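Local structure of deferrochelatase (5DE0) at residues R233-Y238 and L247-Y252; K196-T201 and D275-F280; S59-K64 and F289-Q294. The protein probably acts as a dye-decolorizing (DyP-type) peroxidase, holding heme b and using peroxide to oxidise its substrates. All blocks are in the same frame, centred on the assembly; numbering follows the deposited sequence.

Followed from the N terminus, the chain first lays down residues 59-64, which pair with residues 289-294 near the C terminus; interaction 3 thus closes the longest loop and joins the N-terminal and C-terminal halves. Nested inside it, interaction 2 opens at 196-201, at the end of helix 191-198, and closes at 275-280. Within that loop again lies interaction 1, the hairpin of 233-238 and 247-252. None of the loops cross. Interactions 1 and 2 flank the heme on opposite faces, their centres about 17 Å apart, whereas interaction 3 touches interaction 1 through Tyr252, which packs against Ser59 and Ala291.

Interaction 1 of 3, residues R233-Y238 and L247-Y252; sequences RHSLPY and LLFIAY. With HEM (protoporphyrin IX containing Fe), chain F.
Arg233 leaves its strand with CG anti to its own carbonyl carbon (chi1 -67°) and bends at chi3, while Phe249 sends its ring off anti to the backbone nitrogen (chi1 -178°); both side chains therefore reach the same face of the heme. The aliphatic part of the arginine crosses the ring at a slant, Arg233 CD being 3.7 Å from Phe249 CE1, and its guanidinium continues over the porphyrin with one face above HEM C1A. From there NH1 and NH2 of Arg233 each donate to HEM O1D at 3.0 Å, a forked grip that fixes the rotation of the planar group. Phe249 lays a ring face over pyrrole B, its CZ 3.2 Å from HEM C2B, and Leu247 CD2 covers HEM C3C at 3.6 Å; flat and branched apolar groups suit a macrocycle.

The backbone pairing is antiparallel but interrupted. His234 N donates to Ile250 O at 2.9 Å and Leu248 N to Leu236 O at 3.1 Å; Leu236 N returns a weak bond. Between them the small, polar Ser235 turns its OG to accept from Ile250 N at 3.1 Å, doing the work of a backbone carbonyl.

Asp147, in the GXXDG signature of DyP peroxidases, forms a salt bridge with Arg233, consistent with a distal Asp-Arg pair. Strand 232-239 is outermost in its sheet, yet Pro237 bonds Phe134 of strand 125-134. Strand 247-253 also pairs with strand 172-181, and Leu236, Leu248 and Ile250 pack on strand 18-26 of the other sheet.

Interaction 2 of 3, residues K196-T201 and D275-F280; sequences KVIGRT and DQLLRF. With HEM (protoporphyrin IX containing Fe), chain F.
Leu277, in the loop before strand 281-291, lines the heme pocket on the face away from Arg233, and Val197, near the end of helix 191-198, packs behind it as second shell. Val197 carries most of the contact: its CG1 sits 3.6 Å from Leu277 N and 3.8 Å from Gln276 CB, and CG2 approaches Phe280 CE2 obliquely at 4.3 Å. Both methyls spring from CB, so a short side chain touches backbone with one and ring with the other. Ile198 CD1 meets Leu277 CD1 at 4.1 Å. The second branch of Leu277, carried inward by CG anti to the backbone nitrogen (chi1 175°), puts CD2 3.5 Å from HEM C3C. Arg200 CD lies 3.5 Å from HEM CAD, its guanidinium salt-bridged to Glu150.

Two side-chain bonds stay within the loop: Asp275 OD1 accepts from Leu277 N at 2.8 Å, an Asx turn, and Arg279 NH1 reaches Gln276 OE1 at 2.8 Å. Asp275 OD2 bonds His216 ND1, consistent with the acidic partner of the proximal histidine in DyP relatives. The direct contact is van der Waals, though His216 and Ala214 bond the backbones of Val197 and Gln276. Non-directional packing thus helps set Leu277, while directional bonds lie inside the loop and to His216.

Interaction 3 of 3, residues S59-K64 and F289-Q294; sequences SVAFSK and FFAPSQ
Ala61 and Phe62 meet Phe289-Ala291 where the outermost strands of two four-stranded sheets, 57-62 and 281-291, come together antiparallel. Each sheet has the 2-3-1-4 strand order of a ferredoxin-like fold and belongs to one of the two halves of the protein, both assigned to the dimeric alpha/beta-barrel clan; the contact is one seam between them.

The hydrogen bonds are few. Phe62 and Phe290 form a single hydrogen-bonded pair, in which Phe290 N donates to Phe62 O at 3.0 Å and Phe62 N returns a weak bond to Phe290 O. Two CA-H...O contacts supplement it, one of them from Phe289 CA to Phe62 O.

Apolar packing comes next. Ala61 CB lies 3.6 Å from Phe289 CB and 3.8 Å from Ala291 CB; a single methyl fits there because the backbones come close, the CA atoms of Ala61 and Ala291 being 4.1 Å apart. The Phe289 side chain also touches Leu99 of strand 98-104 and Val174 and Val176 of strand 172-181, one strand from each sheet.

Ring meets backbone as well: Phe289, with CG anti to its carbonyl carbon (chi1 -58°), brings CD2 to within 3.5 Å of Ser63 N and turns a ring edge to the carbonyl carbon of Phe62.

At the strand ends, the Ser63 hydroxyl bonds Val96 O and, weakly, caps Phe66 N. Pro292 has no N-H to continue the pairing, and its CD stands 3.4 Å from Val60 O.

Interaction 1 of 3, residues R233-Y238 and L247-Y252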
loop_
_atom_site.group_PDB
_atom_site.type_symbol
_atom_site.label_atom_id
_atom_site.label_comp_id
_atom_site.label_asym_id
_atom_site.label_seq_id
_atom_site.Cartn_x
_atom_site.Cartn_y
_atom_site.Cartn_z
ATOM N N ARG B 233 -15.762 -0.778 15.443
ATOM C CA ARG B 233 -15.205 -0.864 14.098
ATOM C C ARG B 233 -13.729 -0.485 14.058
ATOM O O ARG B 233 -13.300 0.458 14.720
ATOM C CB ARG B 233 -15.994 0.032 13.140
ATOM C CG ARG B 233 -17.425 -0.422 12.893
ATOM C CD ARG B 233 -18.236 0.670 12.211
ATOM N NE ARG B 233 -18.548 1.765 13.124
ATOM C CZ ARG B 233 -18.794 3.013 12.740
ATOM N NH1 ARG B 233 -18.754 3.332 11.453
ATOM N NH2 ARG B 233 -19.071 3.945 13.642
ATOM N N HIS B 234 -12.957 -1.230 13.273
ATOM C CA HIS B 234 -11.540 -0.939 13.078
ATOM C C HIS B 234 -11.240 -0.745 11.598
ATOM O O HIS B 234 -10.103 -0.915 11.156
ATOM C CB HIS B 234 -10.668 -2.061 13.650
ATOM C CG HIS B 234 -10.302 -1.870 15.088
ATOM N ND1 HIS B 234 -9.289 -1.025 15.488
ATOM C CD2 HIS B 234 -10.811 -2.410 16.220
ATOM C CE1 HIS B 234 -9.191 -1.054 16.806
ATOM N NE2 HIS B 234 -10.103 -1.886 17.274
ATOM N N SER B 235 -12.273 -0.393 10.840
ATOM C CA SER B 235 -12.161 -0.252 9.394
ATOM C C SER B 235 -11.194 0.852 9.002
ATOM O O SER B 235 -10.903 1.752 9.791
ATOM C CB SER B 235 -13.529 0.026 8.776
ATOM O OG SER B 235 -14.513 -0.848 9.297
ATOM N N LEU B 236 -10.707 0.777 7.769
ATOM C CA LEU B 236 -9.761 1.751 7.249
ATOM C C LEU B 236 -9.759 1.698 5.726
ATOM O O LEU B 236 -9.835 0.618 5.143
ATOM C CB LEU B 236 -8.360 1.482 7.800
ATOM C CG LEU B 236 -7.534 2.676 8.275
ATOM C CD1 LEU B 236 -8.335 3.551 9.222
ATOM C CD2 LEU B 236 -6.257 2.193 8.949
ATOM N N PRO B 237 -9.693 2.871 5.078
ATOM C CA PRO B 237 -9.608 2.968 3.616
ATOM C C PRO B 237 -8.386 2.231 3.069
ATOM O O PRO B 237 -7.422 2.034 3.803
ATOM C CB PRO B 237 -9.496 4.475 3.370
ATOM C CG PRO B 237 -10.101 5.102 4.573
ATOM C CD PRO B 237 -9.769 4.196 5.716
ATOM N N TYR B 238 -8.428 1.838 1.800
ATOM C CA TYR B 238 -7.348 1.057 1.202
ATOM C C TYR B 238 -7.310 1.218 -0.313
ATOM O O TYR B 238 -8.241 1.754 -0.913
ATOM C CB TYR B 238 -7.514 -0.427 1.533
ATOM C CG TYR B 238 -8.558 -1.098 0.662
ATOM C CD1 TYR B 238 -9.910 -0.970 0.946
ATOM C CD2 TYR B 238 -8.190 -1.846 -0.455
ATOM C CE1 TYR B 238 -10.867 -1.569 0.151
ATOM C CE2 TYR B 238 -9.143 -2.446 -1.257
ATOM C CZ TYR B 238 -10.481 -2.304 -0.948
ATOM O OH TYR B 238 -11.436 -2.899 -1.739
ATOM N N LEU B 247 -13.126 0.567 1.216
ATOM C CA LEU B 247 -13.028 0.387 2.655
ATOM C C LEU B 247 -12.890 -1.078 3.042
ATOM O O LEU B 247 -13.687 -1.920 2.626
ATOM C CB LEU B 247 -14.251 0.989 3.351
ATOM C CG LEU B 247 -14.274 0.901 4.877
ATOM C CD1 LEU B 247 -13.222 1.815 5.486
ATOM C CD2 LEU B 247 -15.660 1.234 5.414
ATOM N N LEU B 248 -11.866 -1.380 3.832
ATOM C CA LEU B 248 -11.773 -2.688 4.453
ATOM C C LEU B 248 -12.561 -2.622 5.743
ATOM O O LEU B 248 -12.046 -2.179 6.769
ATOM C CB LEU B 248 -10.319 -3.088 4.720
ATOM C CG LEU B 248 -10.027 -4.564 5.029
ATOM C CD1 LEU B 248 -10.519 -5.008 6.406
ATOM C CD2 LEU B 248 -10.612 -5.456 3.953
ATOM N N PHE B 249 -13.813 -3.057 5.694
ATOM C CA PHE B 249 -14.641 -3.019 6.883
ATOM C C PHE B 249 -14.307 -4.185 7.806
ATOM O O PHE B 249 -14.222 -5.333 7.373
ATOM C CB PHE B 249 -16.128 -3.041 6.523
ATOM C CG PHE B 249 -17.028 -2.963 7.718
ATOM C CD1 PHE B 249 -17.406 -1.735 8.233
ATOM C CD2 PHE B 249 -17.478 -4.117 8.343
ATOM C CE1 PHE B 249 -18.222 -1.655 9.340
ATOM C CE2 PHE B 249 -18.296 -4.043 9.453
ATOM C CZ PHE B 249 -18.667 -2.811 9.951
ATOM N N ILE B 250 -14.114 -3.873 9.082
ATOM C CA ILE B 250 -13.904 -4.886 10.105
ATOM C C ILE B 250 -14.489 -4.384 11.418
ATOM O O ILE B 250 -14.376 -3.202 11.746
ATOM C CB ILE B 250 -12.405 -5.234 10.273
ATOM C CG1 ILE B 250 -12.204 -6.265 11.389
ATOM C CG2 ILE B 250 -11.584 -3.984 10.544
ATOM C CD1 ILE B 250 -10.759 -6.696 11.577
ATOM N N ALA B 251 -15.138 -5.276 12.157
ATOM C CA ALA B 251 -15.778 -4.894 13.408
ATOM C C ALA B 251 -15.664 -5.994 14.456
ATOM O O ALA B 251 -15.643 -7.181 14.129
ATOM C CB ALA B 251 -17.242 -4.544 13.169
ATOM N N TYR B 252 -15.587 -5.584 15.716
ATOM C CA TYR B 252 -15.565 -6.518 16.834
ATOM C C TYR B 252 -16.811 -6.313 17.686
ATOM O O TYR B 252 -17.290 -5.188 17.828
ATOM C CB TYR B 252 -14.303 -6.328 17.679
ATOM C CG TYR B 252 -13.016 -6.712 16.980
ATOM C CD1 TYR B 252 -12.409 -5.853 16.072
ATOM C CD2 TYR B 252 -12.400 -7.930 17.241
ATOM C CE1 TYR B 252 -11.231 -6.201 15.436
ATOM C CE2 TYR B 252 -11.221 -8.283 16.610
ATOM C CZ TYR B 252 -10.642 -7.416 15.709
ATOM O OH TYR B 252 -9.469 -7.772 15.083
HETATM C CHA HEM F . -21.706 4.447 10.756
HETATM C CHB HEM F . -21.878 -0.401 10.777
HETATM C CHC HEM F . -20.288 -0.518 6.181
HETATM C CHD HEM F . -19.309 4.222 6.488
HETATM C C1A HEM F . -21.896 3.145 11.164
HETATM C C2A HEM F . -22.381 2.715 12.460
HETATM C C3A HEM F . -22.425 1.378 12.465
HETATM C C4A HEM F . -21.971 0.914 11.172
HETATM C CMA HEM F . -22.877 0.472 13.631
HETATM C CAA HEM F . -22.777 3.648 13.626
HETATM C CBA HEM F . -24.302 3.723 13.696
HETATM C CGA HEM F . -24.720 4.749 14.712
HETATM O O1A HEM F . -24.681 5.963 14.387
HETATM O O2A HEM F . -25.095 4.348 15.843
HETATM C C1B HEM F . -21.547 -0.843 9.517
HETATM C C2B HEM F . -21.713 -2.196 9.034
HETATM C C3B HEM F . -21.277 -2.249 7.775
HETATM C C4B HEM F . -20.818 -0.918 7.395
HETATM C CMB HEM F . -22.283 -3.385 9.838
HETATM C CAB HEM F . -21.299 -3.546 6.936
HETATM C CBB HEM F . -20.813 -3.603 5.698
HETATM C C1C HEM F . -19.848 0.751 5.864
HETATM C C2C HEM F . -19.212 1.159 4.625
HETATM C C3C HEM F . -18.941 2.475 4.718
HETATM C C4C HEM F . -19.405 2.931 6.013
HETATM C CMC HEM F . -18.919 0.199 3.448
HETATM C CAC HEM F . -18.276 3.440 3.703
HETATM C CBC HEM F . -17.934 3.116 2.452
HETATM C C1D HEM F . -19.956 4.748 7.587
HETATM C C2D HEM F . -20.175 6.156 7.831
HETATM C C3D HEM F . -20.922 6.228 9.168
HETATM C C4D HEM F . -21.082 4.856 9.596
HETATM C CMD HEM F . -19.747 7.342 6.940
HETATM C CAD HEM F . -21.407 7.500 9.893
HETATM C CBD HEM F . -20.309 8.058 10.790
HETATM C CGD HEM F . -19.999 7.081 11.894
HETATM O O1D HEM F . -19.003 6.324 11.762
HETATM O O2D HEM F . -20.742 7.059 12.909
HETATM N NA HEM F . -21.657 2.018 10.404
HETATM N NB HEM F . -21.001 -0.091 8.492
HETATM N NC HEM F . -19.950 1.859 6.684
HETATM N ND HEM F . -20.503 4.024 8.642
HETATM FE FE HEM F . -20.852 1.983 8.517
#

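Interaction 2 of 3, residues K196-T201 and D275-F280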
loop_
_atom_site.group_PDB
_atom_site.type_symbol
_atom_site.label_atom_id
_atom_site.label_comp_id
_atom_site.label_asym_id
_atom_site.label_seq_id
_atom_site.Cartn_x
_atom_site.Cartn_y
_atom_site.Cartn_z
ATOM N N LYS B 196 -28.050 12.276 2.242
ATOM C CA LYS B 196 -29.276 11.494 2.356
ATOM C C LYS B 196 -28.967 10.005 2.249
ATOM O O LYS B 196 -29.655 9.176 2.843
ATOM C CB LYS B 196 -30.292 11.902 1.285
ATOM C CG LYS B 196 -30.814 13.325 1.426
ATOM C CD LYS B 196 -31.486 13.551 2.776
ATOM C CE LYS B 196 -31.989 14.980 2.911
ATOM N NZ LYS B 196 -32.587 15.244 4.250
ATOM N N VAL B 197 -27.929 9.675 1.488
ATOM C CA VAL B 197 -27.486 8.292 1.343
ATOM C C VAL B 197 -26.827 7.795 2.629
ATOM O O VAL B 197 -27.128 6.705 3.117
ATOM C CB VAL B 197 -26.493 8.137 0.170
ATOM C CG1 VAL B 197 -25.911 6.732 0.148
ATOM C CG2 VAL B 197 -27.175 8.458 -1.150
ATOM N N ILE B 198 -25.925 8.603 3.174
ATOM C CA ILE B 198 -25.220 8.246 4.401
ATOM C C ILE B 198 -26.122 8.387 5.624
ATOM O O ILE B 198 -26.256 7.456 6.422
ATOM C CB ILE B 198 -23.957 9.112 4.595
ATOM C CG1 ILE B 198 -22.944 8.836 3.482
ATOM C CG2 ILE B 198 -23.324 8.850 5.955
ATOM C CD1 ILE B 198 -22.448 7.408 3.454
ATOM N N GLY B 199 -26.742 9.555 5.765
ATOM C CA GLY B 199 -27.606 9.828 6.898
ATOM C C GLY B 199 -26.994 10.844 7.843
ATOM O O GLY B 199 -27.572 11.165 8.880
ATOM N N ARG B 200 -25.812 11.341 7.485
ATOM C CA ARG B 200 -25.132 12.369 8.269
ATOM C C ARG B 200 -24.573 13.467 7.372
ATOM O O ARG B 200 -24.413 13.280 6.165
ATOM C CB ARG B 200 -24.000 11.760 9.104
ATOM C CG ARG B 200 -24.446 10.715 10.111
ATOM C CD ARG B 200 -23.289 10.259 10.981
ATOM N NE ARG B 200 -22.959 11.234 12.014
ATOM C CZ ARG B 200 -23.457 11.208 13.245
ATOM N NH1 ARG B 200 -24.308 10.254 13.597
ATOM N NH2 ARG B 200 -23.105 12.134 14.127
ATOM N N THR B 201 -24.273 14.613 7.974
ATOM C CA THR B 201 -23.657 15.719 7.256
ATOM C C THR B 201 -22.235 15.332 6.865
ATOM O O THR B 201 -21.576 14.578 7.577
ATOM C CB THR B 201 -23.642 17.006 8.105
ATOM O OG1 THR B 201 -24.890 17.141 8.794
ATOM C CG2 THR B 201 -23.424 18.227 7.229
ATOM N N ASP B 275 -29.491 -1.039 1.500
ATOM C CA ASP B 275 -28.756 0.162 1.873
ATOM C C ASP B 275 -28.471 1.021 0.643
ATOM O O ASP B 275 -28.020 0.516 -0.387
ATOM C CB ASP B 275 -27.447 -0.215 2.577
ATOM C CG ASP B 275 -26.849 0.936 3.367
ATOM O OD1 ASP B 275 -26.918 2.093 2.903
ATOM O OD2 ASP B 275 -26.304 0.678 4.461
ATOM N N GLN B 276 -28.740 2.319 0.757
ATOM C CA GLN B 276 -28.465 3.260 -0.323
ATOM C C GLN B 276 -26.967 3.356 -0.605
ATOM O O GLN B 276 -26.559 3.614 -1.739
ATOM C CB GLN B 276 -29.026 4.643 0.015
ATOM C CG GLN B 276 -30.545 4.708 0.067
ATOM C CD GLN B 276 -31.185 4.564 -1.300
ATOM O OE1 GLN B 276 -30.757 5.192 -2.267
ATOM N NE2 GLN B 276 -32.215 3.729 -1.388
ATOM N N LEU B 277 -26.154 3.151 0.429
ATOM C CA LEU B 277 -24.701 3.190 0.282
ATOM C C LEU B 277 -24.207 2.085 -0.646
ATOM O O LEU B 277 -23.213 2.255 -1.353
ATOM C CB LEU B 277 -24.019 3.072 1.648
ATOM C CG LEU B 277 -22.490 2.968 1.668
ATOM C CD1 LEU B 277 -21.843 4.194 1.036
ATOM C CD2 LEU B 277 -21.987 2.768 3.087
ATOM N N LEU B 278 -24.919 0.960 -0.653
ATOM C CA LEU B 278 -24.528 -0.198 -1.450
ATOM C C LEU B 278 -24.765 0.014 -2.943
ATOM O O LEU B 278 -24.499 -0.872 -3.754
ATOM C CB LEU B 278 -25.275 -1.442 -0.972
ATOM C CG LEU B 278 -24.939 -1.876 0.456
ATOM C CD1 LEU B 278 -25.762 -3.084 0.876
ATOM C CD2 LEU B 278 -23.449 -2.165 0.595
ATOM N N ARG B 279 -25.269 1.191 -3.302
ATOM C CA ARG B 279 -25.409 1.571 -4.704
ATOM C C ARG B 279 -24.066 2.002 -5.275
ATOM O O ARG B 279 -23.869 2.016 -6.489
ATOM C CB ARG B 279 -26.425 2.705 -4.861
ATOM C CG ARG B 279 -27.867 2.302 -4.628
ATOM C CD ARG B 279 -28.746 3.535 -4.521
ATOM N NE ARG B 279 -28.567 4.435 -5.658
ATOM C CZ ARG B 279 -28.948 5.709 -5.670
ATOM N NH1 ARG B 279 -29.524 6.243 -4.601
ATOM N NH2 ARG B 279 -28.746 6.452 -6.748
ATOM N N PHE B 280 -23.143 2.350 -4.385
ATOM C CA PHE B 280 -21.879 2.950 -4.791
ATOM C C PHE B 280 -20.672 2.169 -4.280
ATOM O O PHE B 280 -19.531 2.596 -4.450
ATOM C CB PHE B 280 -21.815 4.400 -4.307
ATOM C CG PHE B 280 -23.021 5.213 -4.676
ATOM C CD1 PHE B 280 -23.103 5.831 -5.912
ATOM C CD2 PHE B 280 -24.077 5.352 -3.790
ATOM C CE1 PHE B 280 -24.211 6.578 -6.257
ATOM C CE2 PHE B 280 -25.190 6.102 -4.129
ATOM C CZ PHE B 280 -25.257 6.714 -5.365
HETATM C CHA HEM F . -21.706 4.447 10.756
HETATM C CHB HEM F . -21.878 -0.401 10.777
HETATM C CHC HEM F . -20.288 -0.518 6.181
HETATM C CHD HEM F . -19.309 4.222 6.488
HETATM C C1A HEM F . -21.896 3.145 11.164
HETATM C C2A HEM F . -22.381 2.715 12.460
HETATM C C3A HEM F . -22.425 1.378 12.465
HETATM C C4A HEM F . -21.971 0.914 11.172
HETATM C CMA HEM F . -22.877 0.472 13.631
HETATM C CAA HEM F . -22.777 3.648 13.626
HETATM C CBA HEM F . -24.302 3.723 13.696
HETATM C CGA HEM F . -24.720 4.749 14.712
HETATM O O1A HEM F . -24.681 5.963 14.387
HETATM O O2A HEM F . -25.095 4.348 15.843
HETATM C C1B HEM F . -21.547 -0.843 9.517
HETATM C C2B HEM F . -21.713 -2.196 9.034
HETATM C C3B HEM F . -21.277 -2.249 7.775
HETATM C C4B HEM F . -20.818 -0.918 7.395
HETATM C CMB HEM F . -22.283 -3.385 9.838
HETATM C CAB HEM F . -21.299 -3.546 6.936
HETATM C CBB HEM F . -20.813 -3.603 5.698
HETATM C C1C HEM F . -19.848 0.751 5.864
HETATM C C2C HEM F . -19.212 1.159 4.625
HETATM C C3C HEM F . -18.941 2.475 4.718
HETATM C C4C HEM F . -19.405 2.931 6.013
HETATM C CMC HEM F . -18.919 0.199 3.448
HETATM C CAC HEM F . -18.276 3.440 3.703
HETATM C CBC HEM F . -17.934 3.116 2.452
HETATM C C1D HEM F . -19.956 4.748 7.587
HETATM C C2D HEM F . -20.175 6.156 7.831
HETATM C C3D HEM F . -20.922 6.228 9.168
HETATM C C4D HEM F . -21.082 4.856 9.596
HETATM C CMD HEM F . -19.747 7.342 6.940
HETATM C CAD HEM F . -21.407 7.500 9.893
HETATM C CBD HEM F . -20.309 8.058 10.790
HETATM C CGD HEM F . -19.999 7.081 11.894
HETATM O O1D HEM F . -19.003 6.324 11.762
HETATM O O2D HEM F . -20.742 7.059 12.909
HETATM N NA HEM F . -21.657 2.018 10.404
HETATM N NB HEM F . -21.001 -0.091 8.492
HETATM N NC HEM F . -19.950 1.859 6.684
HETATM N ND HEM F . -20.503 4.024 8.642
HETATM FE FE HEM F . -20.852 1.983 8.517
#

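Interaction 3 of 3, residues S59-K64 and F289-Q294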
loop_
_atom_site.group_PDB
_atom_site.type_symbol
_atom_site.label_atom_id
_atom_site.label_comp_id
_atom_site.label_asym_id
_atom_site.label_seq_id
_atom_site.Cartn_x
_atom_site.Cartn_y
_atom_site.Cartn_z
ATOM N N SER B 59 -4.160 -8.952 16.525
ATOM C CA SER B 59 -5.253 -9.809 16.966
ATOM C C SER B 59 -5.448 -10.958 15.984
ATOM O O SER B 59 -5.722 -10.736 14.804
ATOM C CB SER B 59 -6.549 -9.014 17.110
ATOM O OG SER B 59 -7.607 -9.857 17.524
ATOM N N VAL B 60 -5.295 -12.184 16.476
ATOM C CA VAL B 60 -5.441 -13.373 15.647
ATOM C C VAL B 60 -6.799 -14.024 15.882
ATOM O O VAL B 60 -7.172 -14.306 17.023
ATOM C CB VAL B 60 -4.327 -14.400 15.929
ATOM C CG1 VAL B 60 -4.481 -15.605 15.020
ATOM C CG2 VAL B 60 -2.959 -13.757 15.748
ATOM N N ALA B 61 -7.530 -14.269 14.800
ATOM C CA ALA B 61 -8.878 -14.820 14.902
ATOM C C ALA B 61 -9.080 -16.004 13.961
ATOM O O ALA B 61 -8.444 -16.091 12.907
ATOM C CB ALA B 61 -9.906 -13.743 14.621
ATOM N N PHE B 62 -9.974 -16.910 14.343
ATOM C CA PHE B 62 -10.206 -18.125 13.571
ATOM C C PHE B 62 -11.671 -18.261 13.170
ATOM O O PHE B 62 -12.564 -17.882 13.934
ATOM C CB PHE B 62 -9.774 -19.353 14.372
ATOM C CG PHE B 62 -8.364 -19.283 14.878
ATOM C CD1 PHE B 62 -8.092 -18.807 16.151
ATOM C CD2 PHE B 62 -7.306 -19.696 14.081
ATOM C CE1 PHE B 62 -6.785 -18.744 16.619
ATOM C CE2 PHE B 62 -6.002 -19.633 14.547
ATOM C CZ PHE B 62 -5.745 -19.158 15.815
ATOM N N SER B 63 -11.913 -18.807 11.980
ATOM C CA SER B 63 -13.273 -18.994 11.486
ATOM C C SER B 63 -13.952 -20.200 12.128
ATOM O O SER B 63 -13.309 -20.985 12.820
ATOM C CB SER B 63 -13.271 -19.152 9.969
ATOM O OG SER B 63 -12.656 -20.365 9.577
ATOM N N LYS B 64 -15.254 -20.333 11.893
ATOM C CA LYS B 64 -16.032 -21.453 12.403
ATOM C C LYS B 64 -15.488 -22.785 11.892
ATOM O O LYS B 64 -15.347 -23.746 12.658
ATOM C CB LYS B 64 -17.503 -21.297 12.012
ATOM C CG LYS B 64 -18.337 -22.557 12.207
ATOM C CD LYS B 64 -18.473 -22.922 13.677
ATOM C CE LYS B 64 -19.425 -24.095 13.868
ATOM N NZ LYS B 64 -19.627 -24.409 15.307
ATOM N N PHE B 289 -15.318 -14.387 12.299
ATOM C CA PHE B 289 -14.256 -14.972 13.101
ATOM C C PHE B 289 -14.562 -14.840 14.586
ATOM O O PHE B 289 -15.516 -14.170 14.980
ATOM C CB PHE B 289 -12.912 -14.298 12.812
ATOM C CG PHE B 289 -12.481 -14.370 11.376
ATOM C CD1 PHE B 289 -12.798 -13.350 10.496
ATOM C CD2 PHE B 289 -11.740 -15.445 10.912
ATOM C CE1 PHE B 289 -12.393 -13.408 9.174
ATOM C CE2 PHE B 289 -11.335 -15.508 9.592
ATOM C CZ PHE B 289 -11.662 -14.488 8.723
ATOM N N PHE B 290 -13.744 -15.486 15.406
ATOM C CA PHE B 290 -13.716 -15.191 16.828
ATOM C C PHE B 290 -12.274 -14.994 17.274
ATOM O O PHE B 290 -11.440 -15.892 17.137
ATOM C CB PHE B 290 -14.377 -16.298 17.645
ATOM C CG PHE B 290 -14.460 -15.993 19.112
ATOM C CD1 PHE B 290 -13.475 -16.425 19.987
ATOM C CD2 PHE B 290 -15.529 -15.275 19.617
ATOM C CE1 PHE B 290 -13.558 -16.144 21.340
ATOM C CE2 PHE B 290 -15.618 -14.991 20.964
ATOM C CZ PHE B 290 -14.632 -15.427 21.828
ATOM N N ALA B 291 -11.983 -13.810 17.795
ATOM C CA ALA B 291 -10.662 -13.525 18.330
ATOM C C ALA B 291 -10.652 -13.830 19.818
ATOM O O ALA B 291 -11.235 -13.093 20.611
ATOM C CB ALA B 291 -10.274 -12.081 18.071
ATOM N N PRO B 292 -9.982 -14.924 20.207
ATOM C CA PRO B 292 -9.972 -15.317 21.618
ATOM C C PRO B 292 -9.117 -14.377 22.458
ATOM O O PRO B 292 -8.398 -13.542 21.906
ATOM C CB PRO B 292 -9.369 -16.724 21.584
ATOM C CG PRO B 292 -8.477 -16.707 20.394
ATOM C CD PRO B 292 -9.149 -15.818 19.380
ATOM N N SER B 293 -9.204 -14.507 23.777
ATOM C CA SER B 293 -8.319 -13.784 24.679
ATOM C C SER B 293 -6.874 -14.218 24.444
ATOM O O SER B 293 -6.621 -15.210 23.756
ATOM C CB SER B 293 -8.722 -14.027 26.132
ATOM O OG SER B 293 -8.779 -15.415 26.408
ATOM N N GLN B 294 -5.930 -13.474 25.007
ATOM C CA GLN B 294 -4.519 -13.799 24.844
ATOM C C GLN B 294 -4.203 -15.171 25.429
ATOM O O GLN B 294 -3.411 -15.930 24.869
ATOM C CB GLN B 294 -3.640 -12.737 25.505
ATOM C CG GLN B 294 -3.937 -11.314 25.067
ATOM C CD GLN B 294 -2.897 -10.333 25.566
ATOM O OE1 GLN B 294 -1.765 -10.712 25.867
ATOM N NE2 GLN B 294 -3.275 -9.063 25.660
#